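PDB 1P9H: adhesin YadA from Yersinia enterocolitica, which binds collagen and forms a fibrillar matrix on the bacterial surface, promoting attachment to and invasion of eukaryotic cells and protecting against complement and phagocytosis. Local coordinates for residues Q23-A28 against G47-A52; G116-T121 against V128-K133; S122-A127 against A136-A141. All coordinates share one frame; numbering follows the deposited sequence.

Contact 1 (Q23-A28 against G47-A52); sequences QISPNA and GLNASA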
ATOM      1  N   GLN A  23      16.676  -6.054  19.024  1.00 10.74           N
ATOM      2  CA  GLN A  23      17.770  -6.046  18.067  1.00 11.22           C
ATOM      3  C   GLN A  23      18.102  -7.494  17.766  1.00 12.08           C
ATOM      4  O   GLN A  23      18.519  -8.240  18.652  1.00 13.40           O
ATOM      5  CB  GLN A  23      18.982  -5.327  18.660  1.00 13.02           C
ATOM      6  CG  GLN A  23      20.170  -5.196  17.722  1.00 11.17           C
ATOM      7  CD  GLN A  23      21.290  -4.380  18.342  1.00 13.75           C
ATOM      8  OE1 GLN A  23      21.162  -3.168  18.526  1.00 14.42           O
ATOM      9  NE2 GLN A  23      22.389  -5.044  18.682  1.00 17.33           N
ATOM     10  N   ILE A  24      17.897  -7.897  16.518  1.00 11.75           N
ATOM     11  CA  ILE A  24      18.163  -9.272  16.131  1.00 11.48           C
ATOM     12  C   ILE A  24      19.136  -9.357  14.966  1.00 11.32           C
ATOM     13  O   ILE A  24      18.773  -9.118  13.813  1.00 11.35           O
ATOM     14  CB  ILE A  24      16.856 -10.001  15.752  1.00 11.49           C
ATOM     15  CG1 ILE A  24      15.869  -9.933  16.922  1.00 13.45           C
ATOM     16  CG2 ILE A  24      17.155 -11.453  15.395  1.00 11.91           C
ATOM     17  CD1 ILE A  24      14.500 -10.499  16.616  1.00 16.12           C
ATOM     18  N   SER A  25      20.383  -9.684  15.285  1.00 12.25           N
ATOM     19  CA  SER A  25      21.426  -9.832  14.279  1.00 12.57           C
ATOM     20  C   SER A  25      21.330 -11.244  13.701  1.00 12.38           C
ATOM     21  O   SER A  25      20.643 -12.100  14.261  1.00 13.30           O
ATOM     22  CB  SER A  25      22.802  -9.618  14.918  1.00 12.88           C
ATOM     23  OG  SER A  25      22.934  -8.296  15.412  1.00 15.20           O
ATOM     24  N   PRO A  26      22.008 -11.504  12.571  1.00 12.32           N
ATOM     25  CA  PRO A  26      21.969 -12.834  11.955  1.00 13.48           C
ATOM     26  C   PRO A  26      22.208 -13.940  12.977  1.00 14.21           C
ATOM     27  O   PRO A  26      23.132 -13.856  13.789  1.00 15.10           O
ATOM     28  CB  PRO A  26      23.072 -12.752  10.907  1.00 13.41           C
ATOM     29  CG  PRO A  26      22.945 -11.335  10.438  1.00 12.43           C
ATOM     30  CD  PRO A  26      22.790 -10.568  11.741  1.00 12.72           C
ATOM     31  N   ASN A  27      21.372 -14.971  12.933  1.00 13.54           N
ATOM     32  CA  ASN A  27      21.483 -16.085  13.870  1.00 14.41           C
ATOM     33  C   ASN A  27      21.518 -17.428  13.153  1.00 16.49           C
ATOM     34  O   ASN A  27      21.398 -18.476  13.789  1.00 18.41           O
ATOM     35  CB  ASN A  27      20.299 -16.066  14.840  1.00 15.86           C
ATOM     36  CG  ASN A  27      19.004 -16.508  14.183  1.00 17.03           C
ATOM     37  OD1 ASN A  27      18.801 -16.298  12.990  1.00 15.33           O
ATOM     38  ND2 ASN A  27      18.116 -17.118  14.964  1.00 18.82           N
ATOM     39  N   ALA A  28      21.689 -17.405  11.835  1.00 15.93           N
ATOM     40  CA  ALA A  28      21.711 -18.647  11.077  1.00 18.08           C
ATOM     41  C   ALA A  28      22.549 -18.594   9.809  1.00 19.00           C
ATOM     42  O   ALA A  28      22.720 -17.539   9.200  1.00 17.51           O
ATOM     43  CB  ALA A  28      20.282 -19.054  10.726  1.00 19.62           C
ATOM     44  N   GLY A  47      30.614  -8.048  11.005  1.00 29.56           N
ATOM     45  CA  GLY A  47      30.112  -6.691  10.920  1.00 27.57           C
ATOM     46  C   GLY A  47      28.704  -6.628  10.358  1.00 26.56           C
ATOM     47  O   GLY A  47      28.313  -5.627   9.759  1.00 28.45           O
ATOM     48  N   LEU A  48      27.939  -7.698  10.555  1.00 23.58           N
ATOM     49  CA  LEU A  48      26.569  -7.756  10.058  1.00 19.49           C
ATOM     50  C   LEU A  48      25.548  -7.525  11.165  1.00 17.62           C
ATOM     51  O   LEU A  48      24.357  -7.770  10.979  1.00 15.42           O
ATOM     52  CB  LEU A  48      26.300  -9.114   9.408  1.00 20.61           C
ATOM     53  CG  LEU A  48      27.182  -9.524   8.227  1.00 21.28           C
ATOM     54  CD1 LEU A  48      26.704 -10.863   7.693  1.00 22.43           C
ATOM     55  CD2 LEU A  48      27.127  -8.465   7.136  1.00 23.53           C
ATOM     56  N   ASN A  49      26.012  -7.058  12.316  1.00 16.13           N
ATOM     57  CA  ASN A  49      25.116  -6.813  13.439  1.00 14.95           C
ATOM     58  C   ASN A  49      24.009  -5.814  13.124  1.00 16.00           C
ATOM     59  O   ASN A  49      24.218  -4.841  12.397  1.00 15.38           O
ATOM     60  CB  ASN A  49      25.899  -6.305  14.654  1.00 19.21           C
ATOM     61  CG  ASN A  49      26.588  -7.419  15.417  1.00 22.86           C
ATOM     62  OD1 ASN A  49      27.229  -7.176  16.439  1.00 29.26           O
ATOM     63  ND2 ASN A  49      26.457  -8.646  14.930  1.00 23.71           N
ATOM     64  N   ALA A  50      22.829  -6.076  13.677  1.00 14.44           N
ATOM     65  CA  ALA A  50      21.687  -5.189  13.513  1.00 13.46           C
ATOM     66  C   ALA A  50      21.878  -4.124  14.582  1.00 14.07           C
ATOM     67  O   ALA A  50      22.606  -4.342  15.553  1.00 15.14           O
ATOM     68  CB  ALA A  50      20.392  -5.951  13.747  1.00 13.54           C
ATOM     69  N   SER A  51      21.230  -2.980  14.411  1.00 11.94           N
ATOM     70  CA  SER A  51      21.370  -1.893  15.365  1.00 13.28           C
ATOM     71  C   SER A  51      20.055  -1.179  15.663  1.00 13.32           C
ATOM     72  O   SER A  51      19.522  -0.463  14.816  1.00 13.65           O
ATOM     73  CB  SER A  51      22.395  -0.881  14.840  1.00 16.44           C
ATOM     74  OG  SER A  51      22.547   0.210  15.730  1.00 20.27           O
ATOM     75  N   ALA A  52      19.537  -1.388  16.870  1.00 11.34           N
ATOM     76  CA  ALA A  52      18.306  -0.742  17.314  1.00 13.06           C
ATOM     77  C   ALA A  52      18.757   0.361  18.268  1.00 13.34           C
ATOM     78  O   ALA A  52      18.945   0.123  19.461  1.00 15.09           O
ATOM     79  CB  ALA A  52      17.414  -1.745  18.037  1.00 12.14           C
TER
HETATM   80  O   HOH W   1      20.599  -1.614  20.737  1.00 37.39           O

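Contact 2 (G116-T121 against V128-K133); sequences GARAST and VGFNSK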
ATOM      1  N   GLY A 116       6.539  -1.217  -2.634  1.00  8.89           N
ATOM      2  CA  GLY A 116       6.955  -1.898  -3.846  1.00  8.87           C
ATOM      3  C   GLY A 116       8.453  -1.780  -4.021  1.00  9.57           C
ATOM      4  O   GLY A 116       9.059  -0.816  -3.552  1.00 10.97           O
ATOM      5  N   ALA A 117       9.069  -2.760  -4.672  1.00  9.36           N
ATOM      6  CA  ALA A 117      10.506  -2.694  -4.884  1.00  9.51           C
ATOM      7  C   ALA A 117      10.811  -1.452  -5.720  1.00 10.25           C
ATOM      8  O   ALA A 117      10.096  -1.150  -6.680  1.00 10.05           O
ATOM      9  CB  ALA A 117      10.996  -3.951  -5.599  1.00 10.76           C
ATOM     10  N   ARG A 118      11.858  -0.728  -5.331  1.00 10.62           N
ATOM     11  CA  ARG A 118      12.289   0.488  -6.019  1.00 11.53           C
ATOM     12  C   ARG A 118      11.298   1.649  -5.973  1.00 10.76           C
ATOM     13  O   ARG A 118      11.512   2.672  -6.627  1.00 12.28           O
ATOM     14  CB  ARG A 118      12.656   0.175  -7.475  1.00 13.05           C
ATOM     15  CG  ARG A 118      13.882  -0.711  -7.612  1.00 17.36           C
ATOM     16  CD  ARG A 118      14.234  -0.947  -9.071  1.00 24.68           C
ATOM     17  NE  ARG A 118      15.412  -1.798  -9.222  1.00 33.45           N
ATOM     18  CZ  ARG A 118      15.889  -2.207 -10.393  1.00 37.87           C
ATOM     19  NH1 ARG A 118      15.287  -1.843 -11.519  1.00 38.41           N
ATOM     20  NH2 ARG A 118      16.967  -2.977 -10.439  1.00 40.08           N
ATOM     21  N   ALA A 119      10.218   1.505  -5.212  1.00 10.62           N
ATOM     22  CA  ALA A 119       9.253   2.595  -5.097  1.00 10.50           C
ATOM     23  C   ALA A 119       9.958   3.724  -4.352  1.00 11.43           C
ATOM     24  O   ALA A 119      10.736   3.474  -3.432  1.00 12.97           O
ATOM     25  CB  ALA A 119       8.022   2.138  -4.320  1.00 11.60           C
ATOM     26  N   SER A 120       9.684   4.960  -4.756  0.50  9.46           N
ATOM     27  CA  SER A 120      10.311   6.123  -4.142  0.50 10.28           C
ATOM     28  C   SER A 120       9.343   7.288  -4.028  0.50 10.21           C
ATOM     29  O   SER A 120       8.590   7.572  -4.961  0.50 10.54           O
ATOM     30  CB  SER A 120      11.524   6.554  -4.975  0.50 10.04           C
ATOM     31  OG  SER A 120      12.063   7.781  -4.511  0.50 10.64           O
ATOM     32  N   THR A 121       9.360   7.963  -2.884  1.00 10.30           N
ATOM     33  CA  THR A 121       8.488   9.106  -2.692  1.00 11.34           C
ATOM     34  C   THR A 121       9.155  10.246  -1.952  1.00 11.30           C
ATOM     35  O   THR A 121      10.017  10.038  -1.087  1.00 11.55           O
ATOM     36  CB  THR A 121       7.206   8.739  -1.907  1.00 11.33           C
ATOM     37  OG1 THR A 121       6.384   9.908  -1.773  1.00 12.05           O
ATOM     38  CG2 THR A 121       7.548   8.230  -0.514  1.00 11.78           C
ATOM     39  N   VAL A 128       3.137   3.694  -4.901  1.00  8.41           N
ATOM     40  CA  VAL A 128       2.810   2.278  -4.794  1.00  8.48           C
ATOM     41  C   VAL A 128       3.017   1.634  -6.155  1.00  9.09           C
ATOM     42  O   VAL A 128       2.409   2.044  -7.144  1.00  9.87           O
ATOM     43  CB  VAL A 128       1.348   2.045  -4.358  1.00  8.33           C
ATOM     44  CG1 VAL A 128       1.091   0.546  -4.212  1.00  8.45           C
ATOM     45  CG2 VAL A 128       1.074   2.741  -3.035  1.00  9.52           C
ATOM     46  N   GLY A 129       3.884   0.627  -6.199  1.00  8.69           N
ATOM     47  CA  GLY A 129       4.167  -0.056  -7.446  1.00  8.93           C
ATOM     48  C   GLY A 129       5.657  -0.156  -7.690  1.00  9.61           C
ATOM     49  O   GLY A 129       6.433   0.683  -7.225  1.00 10.34           O
ATOM     50  N   PHE A 130       6.067  -1.190  -8.413  1.00 10.35           N
ATOM     51  CA  PHE A 130       7.473  -1.376  -8.723  1.00 10.07           C
ATOM     52  C   PHE A 130       7.988  -0.155  -9.483  1.00 10.22           C
ATOM     53  O   PHE A 130       7.419   0.241 -10.497  1.00 10.64           O
ATOM     54  CB  PHE A 130       7.652  -2.647  -9.561  1.00 10.37           C
ATOM     55  CG  PHE A 130       9.085  -2.983  -9.863  1.00 12.57           C
ATOM     56  CD1 PHE A 130       9.750  -2.372 -10.920  1.00 16.75           C
ATOM     57  CD2 PHE A 130       9.771  -3.911  -9.086  1.00 15.31           C
ATOM     58  CE1 PHE A 130      11.083  -2.682 -11.201  1.00 18.04           C
ATOM     59  CE2 PHE A 130      11.101  -4.227  -9.358  1.00 15.41           C
ATOM     60  CZ  PHE A 130      11.756  -3.611 -10.418  1.00 15.60           C
ATOM     61  N   ASN A 131       9.058   0.443  -8.972  1.00 10.94           N
ATOM     62  CA  ASN A 131       9.680   1.613  -9.589  1.00 11.42           C
ATOM     63  C   ASN A 131       8.774   2.841  -9.705  1.00 12.40           C
ATOM     64  O   ASN A 131       9.004   3.709 -10.549  1.00 12.47           O
ATOM     65  CB  ASN A 131      10.235   1.245 -10.971  1.00 13.20           C
ATOM     66  CG  ASN A 131      11.213   2.277 -11.497  1.00 17.66           C
ATOM     67  OD1 ASN A 131      12.119   2.706 -10.781  1.00 19.00           O
ATOM     68  ND2 ASN A 131      11.042   2.674 -12.754  1.00 17.78           N
ATOM     69  N   SER A 132       7.742   2.914  -8.868  1.00 10.11           N
ATOM     70  CA  SER A 132       6.852   4.072  -8.877  1.00 10.87           C
ATOM     71  C   SER A 132       7.635   5.242  -8.283  1.00 10.38           C
ATOM     72  O   SER A 132       8.476   5.048  -7.400  1.00 10.90           O
ATOM     73  CB  SER A 132       5.588   3.791  -8.051  1.00 10.20           C
ATOM     74  OG  SER A 132       5.893   3.418  -6.718  1.00 11.21           O
ATOM     75  N   LYS A 133       7.367   6.453  -8.764  1.00  9.53           N
ATOM     76  CA  LYS A 133       8.090   7.628  -8.291  1.00 10.33           C
ATOM     77  C   LYS A 133       7.205   8.850  -8.058  1.00 10.87           C
ATOM     78  O   LYS A 133       6.684   9.440  -9.003  1.00 11.06           O
ATOM     79  CB  LYS A 133       9.180   8.011  -9.302  1.00 12.43           C
ATOM     80  CG  LYS A 133      10.216   6.934  -9.587  1.00 14.74           C
ATOM     81  CD  LYS A 133      11.122   7.371 -10.735  1.00 20.63           C
ATOM     82  CE  LYS A 133      12.140   6.302 -11.099  1.00 26.66           C
ATOM     83  NZ  LYS A 133      13.130   6.082 -10.010  1.00 31.75           N
TER
HETATM   84  O   HOH W   2      11.813   4.769  -8.081  1.00 38.35           O

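Contact 3 (S122-A127 against A136-A141); sequences SDTGVA and AKNSVA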
ATOM      1  N   SER A 122       8.800  11.460  -2.350  0.50 11.28           N
ATOM      2  CA  SER A 122       9.334  12.645  -1.709  0.50 11.62           C
ATOM      3  C   SER A 122       8.443  12.867  -0.498  0.50 11.53           C
ATOM      4  O   SER A 122       7.493  12.113  -0.277  0.50 11.53           O
ATOM      5  CB  SER A 122       9.262  13.845  -2.656  0.50 12.43           C
ATOM      6  OG  SER A 122       9.891  14.979  -2.085  0.50 16.04           O
ATOM      7  N   ASP A 123       8.748  13.895   0.283  0.50 10.60           N
ATOM      8  CA  ASP A 123       7.978  14.200   1.483  0.50 10.36           C
ATOM      9  C   ASP A 123       6.467  14.124   1.307  0.50  9.16           C
ATOM     10  O   ASP A 123       5.920  14.548   0.290  0.50  3.74           O
ATOM     11  CB  ASP A 123       8.324  15.603   1.990  0.50 12.79           C
ATOM     12  CG  ASP A 123       9.782  15.750   2.356  0.50 15.13           C
ATOM     13  OD1 ASP A 123      10.643  15.459   1.503  0.50 17.13           O
ATOM     14  OD2 ASP A 123      10.064  16.169   3.497  0.50 17.73           O
ATOM     15  N   THR A 124       5.806  13.559   2.311  1.00 11.30           N
ATOM     16  CA  THR A 124       4.345  13.478   2.339  1.00 11.76           C
ATOM     17  C   THR A 124       3.680  12.937   1.077  1.00 12.79           C
ATOM     18  O   THR A 124       2.513  13.233   0.810  1.00 13.07           O
ATOM     19  CB  THR A 124       3.762  14.873   2.637  1.00 14.90           C
ATOM     20  OG1 THR A 124       4.655  15.574   3.512  1.00 17.21           O
ATOM     21  CG2 THR A 124       2.414  14.764   3.318  1.00 14.80           C
ATOM     22  N   GLY A 125       4.413  12.142   0.309  1.00 10.52           N
ATOM     23  CA  GLY A 125       3.854  11.590  -0.909  1.00  9.37           C
ATOM     24  C   GLY A 125       3.481  10.129  -0.763  1.00  9.59           C
ATOM     25  O   GLY A 125       3.643   9.533   0.304  1.00 10.06           O
ATOM     26  N   VAL A 126       2.966   9.556  -1.845  1.00  7.29           N
ATOM     27  CA  VAL A 126       2.579   8.151  -1.867  1.00  9.08           C
ATOM     28  C   VAL A 126       3.026   7.537  -3.182  1.00  9.15           C
ATOM     29  O   VAL A 126       2.698   8.040  -4.256  1.00  9.37           O
ATOM     30  CB  VAL A 126       1.048   7.974  -1.758  1.00  8.57           C
ATOM     31  CG1 VAL A 126       0.686   6.502  -1.948  1.00  9.51           C
ATOM     32  CG2 VAL A 126       0.553   8.472  -0.409  1.00  9.48           C
ATOM     33  N   ALA A 127       3.794   6.457  -3.091  1.00  8.53           N
ATOM     34  CA  ALA A 127       4.263   5.748  -4.271  1.00  8.64           C
ATOM     35  C   ALA A 127       3.974   4.272  -4.046  1.00 10.36           C
ATOM     36  O   ALA A 127       4.471   3.679  -3.092  1.00 11.01           O
ATOM     37  CB  ALA A 127       5.767   5.969  -4.470  1.00  8.46           C
ATOM     38  N   ALA A 136       7.342  14.786  -6.696  1.00 12.81           N
ATOM     39  CA  ALA A 136       6.876  16.069  -6.194  1.00 15.30           C
ATOM     40  C   ALA A 136       6.369  15.846  -4.777  1.00 17.54           C
ATOM     41  O   ALA A 136       5.771  14.813  -4.484  1.00 18.21           O
ATOM     42  CB  ALA A 136       5.758  16.609  -7.078  1.00 15.35           C
ATOM     43  N   LYS A 137       6.629  16.791  -3.883  1.00 20.14           N
ATOM     44  CA  LYS A 137       6.146  16.634  -2.519  1.00 19.81           C
ATOM     45  C   LYS A 137       4.625  16.514  -2.569  1.00 17.74           C
ATOM     46  O   LYS A 137       3.972  17.136  -3.407  1.00 17.18           O
ATOM     47  CB  LYS A 137       6.564  17.827  -1.656  1.00 23.92           C
ATOM     48  CG  LYS A 137       8.068  17.919  -1.428  1.00 27.30           C
ATOM     49  CD  LYS A 137       8.407  18.988  -0.400  1.00 32.02           C
ATOM     50  CE  LYS A 137       9.900  19.025  -0.111  1.00 35.71           C
ATOM     51  NZ  LYS A 137      10.233  20.014   0.952  1.00 38.72           N
ATOM     52  N   ASN A 138       4.079  15.684  -1.686  1.00 17.45           N
ATOM     53  CA  ASN A 138       2.642  15.451  -1.598  1.00 14.01           C
ATOM     54  C   ASN A 138       2.024  14.780  -2.823  1.00 14.04           C
ATOM     55  O   ASN A 138       0.806  14.654  -2.902  1.00 14.95           O
ATOM     56  CB  ASN A 138       1.908  16.767  -1.321  1.00 14.57           C
ATOM     57  CG  ASN A 138       2.394  17.446  -0.055  1.00 17.29           C
ATOM     58  OD1 ASN A 138       3.559  17.825   0.047  1.00 20.77           O
ATOM     59  ND2 ASN A 138       1.503  17.600   0.915  1.00 14.68           N
ATOM     60  N   SER A 139       2.845  14.339  -3.771  1.00 12.63           N
ATOM     61  CA  SER A 139       2.306  13.694  -4.964  1.00 10.71           C
ATOM     62  C   SER A 139       1.941  12.232  -4.720  1.00 11.13           C
ATOM     63  O   SER A 139       2.298  11.650  -3.690  1.00 11.91           O
ATOM     64  CB  SER A 139       3.296  13.801  -6.132  1.00 11.97           C
ATOM     65  OG  SER A 139       4.513  13.126  -5.859  1.00 13.53           O
ATOM     66  N   VAL A 140       1.215  11.652  -5.670  1.00  9.12           N
ATOM     67  CA  VAL A 140       0.766  10.264  -5.590  1.00  8.43           C
ATOM     68  C   VAL A 140       1.049   9.562  -6.911  1.00  8.21           C
ATOM     69  O   VAL A 140       0.634  10.031  -7.968  1.00  9.92           O
ATOM     70  CB  VAL A 140      -0.758  10.189  -5.315  1.00  9.22           C
ATOM     71  CG1 VAL A 140      -1.236   8.740  -5.356  1.00  9.17           C
ATOM     72  CG2 VAL A 140      -1.075  10.812  -3.963  1.00 10.06           C
ATOM     73  N   ALA A 141       1.755   8.438  -6.841  1.00  8.64           N
ATOM     74  CA  ALA A 141       2.081   7.662  -8.029  1.00  8.23           C
ATOM     75  C   ALA A 141       1.708   6.211  -7.757  1.00  9.52           C
ATOM     76  O   ALA A 141       2.342   5.552  -6.932  1.00  9.42           O
ATOM     77  CB  ALA A 141       3.573   7.777  -8.339  1.00 10.71           C
TER
HETATM   78  O   HOH W   3       0.294  12.481  -0.830  1.00 13.20           O
HETATM   79  O   HOH W   4       5.265  18.148   2.148  1.00 19.57           O

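Contact 1 (Q23-A28 against G47-A52)
The N-terminal edge of the left-handed parallel beta-roll is where Q23 and S25 grip the backbone of A50 and A52. The touching parts of 23-28 and 47-52 run in nearly opposite directions, but no backbone-to-backbone bond joins them. Two side chains do the work instead.

Q23 reaches across as an extended chain. Its CG is anti to the backbone N (chi1 -177°), and this sends the amide past A50 to the start of strand 51-52. A52 N donates to Q23 OE1 at 2.9 Å in a nearly straight bond, with the donor tilted 25° from the amide carbonyl plane. Water 1 also donates to Q23 OE1 and, at 2.7 Å, to A52 O. The amide is thus tied to both backbone polar atoms of A52. Q23 CD lies close to A50 O, at 3.1 Å, but Q23 NE2 makes no hydrogen bond to that oxygen. It turns to E35 OE1 and G33 O of a neighbouring subunit.

S25 OG accepts from A50 N at 2.8 Å, with an N-H...O angle of 165°. The same hydroxyl is bonded to E35 OE1 of that neighbouring subunit, so it joins two segments of its own chain to a second chain. Packing fills in around the bonds. A50 CB sits 3.6 Å from I24 O, and the CB atoms of Q23 and A52 meet at 4.0 Å. P26 crosses L48 at about a right angle, and P26 CD rests 3.3 Å from L48 O.

I24 CB points away from 47-52, and the side chain packs on I24 of both other subunits. The arrangement belongs to the first turn of a trimeric beta-roll head: the Q23 amide links strand 22-24 to strand 51-52, while S25 OG ties the loops beside them.

Contact 2 (G116-T121 against V128-K133)
A117 O and N131 N join two successive type II turns, G116-A119 and G129-S132, through a bond of 3.0 Å. A117 O also takes a CA-H contact from F130 and lies over one face of the F130 ring. The other backbone bond across the contact runs from S120 N to S132 O at 2.9 Å. S132 O receives a second, weaker approach from A119 CA-H.

Each turn closes on itself. A119 N donates to G116 O. S132 N and S132 OG both donate to G129 O, from the same face of its plane, with the hydroxyl at 2.8 Å. A chi1 of 56°, between the backbone N and the carbonyl carbon, brings S132 OG to G129 O, and the bond keeps it there.

Water 2 lies between R118 O, N131 OD1 and K133 NZ. It donates to R118 O at 2.6 Å and accepts from K133 NZ at 2.7 Å. Its link to N131 OD1 is weak, and the water cannot serve all the acceptors around it at once. N131 ND2 is bonded to S145 OG.

F130 leans its ring against A117 CB, with F130 CD2 3.7 Å away. R118 runs alongside the ring. R118 CD is 3.9 Å from F130 CZ, and the guanidinium and ring planes are 42° apart.

The turns carry the chain from strands 113-115 and 126-128 to strands 120-121 and 133-134. A119 packs on A114, S132 on A127, and F130 on H144. A117 meets S98 of a neighbouring subunit.

Contact 3 (S122-A127 against A136-A141)
N138 lies alongside T124, its amide over the threonine's CB and methyl, with N138 ND2 3.8 Å from T124 CG2. The two residues hold the same position in consecutive coils of the left-handed parallel beta-roll. Each is the third residue of a type II turn, S122-G125 or A136-S139, with positive phi. The T124 side chain is turned well off a staggered position (chi1 -33°). Water 4 bridges the pair, giving a proton to N138 OD1 at 2.7 Å and bonding to T124 OG1. With water 4 on OD1 and D160 OD2 of a neighbouring subunit on ND2, the amide's orientation is probably fixed.

The turns are joined by backbone. N138 N donates to D123 O at 2.9 Å. N138 CA points its hydrogen at T124 O. Next, V126 N donates to S139 O at 2.9 Å. That oxygen also lies 3.2 Å from G125 CA.

K137 extends along the outside, beside D123 and pointing the same way. Its alkyl chain lies alongside the aspartate, with K137 CG and CD each about 4.1 Å from D123 CB.

Beyond the turns the segments become parallel strands. V126 and V140 lie side by side on one face, V126 CB 4.2 Å from V140 CG2, and their side chains pack on V128 and I142 of a neighbouring subunit. A127 and A141 fill the other face, inside the roll, against S132 and S146. V126 bonds on both its polar atoms: besides the N-H given to S139 O, its O accepts from A141 N at 2.8 Å, while V140 CA-H approaches the same oxygen.

In the fold
Contact 1 sits at the N-terminal edge of the head, about 27 Å between centres from contact 2 and 32 Å from contact 3. Contacts 2 and 3 lie mid-roll and touch through a probable hydrogen bond from V128 N to A141 O. Contact 3 buries 7 of its 12 touching residues, against 5 of 10 in contact 2 and 4 of 9 in contact 1. Contacts 2 and 3 repeat one scheme at the two bends: backbone bonds between stacked type II turns, waters and charged side chains at the outer rim, and serine hydroxyls bonded inside the turns. Contact 1 relies on side chains reaching a backbone that runs the opposite way. Every contact also meets neighbouring subunits.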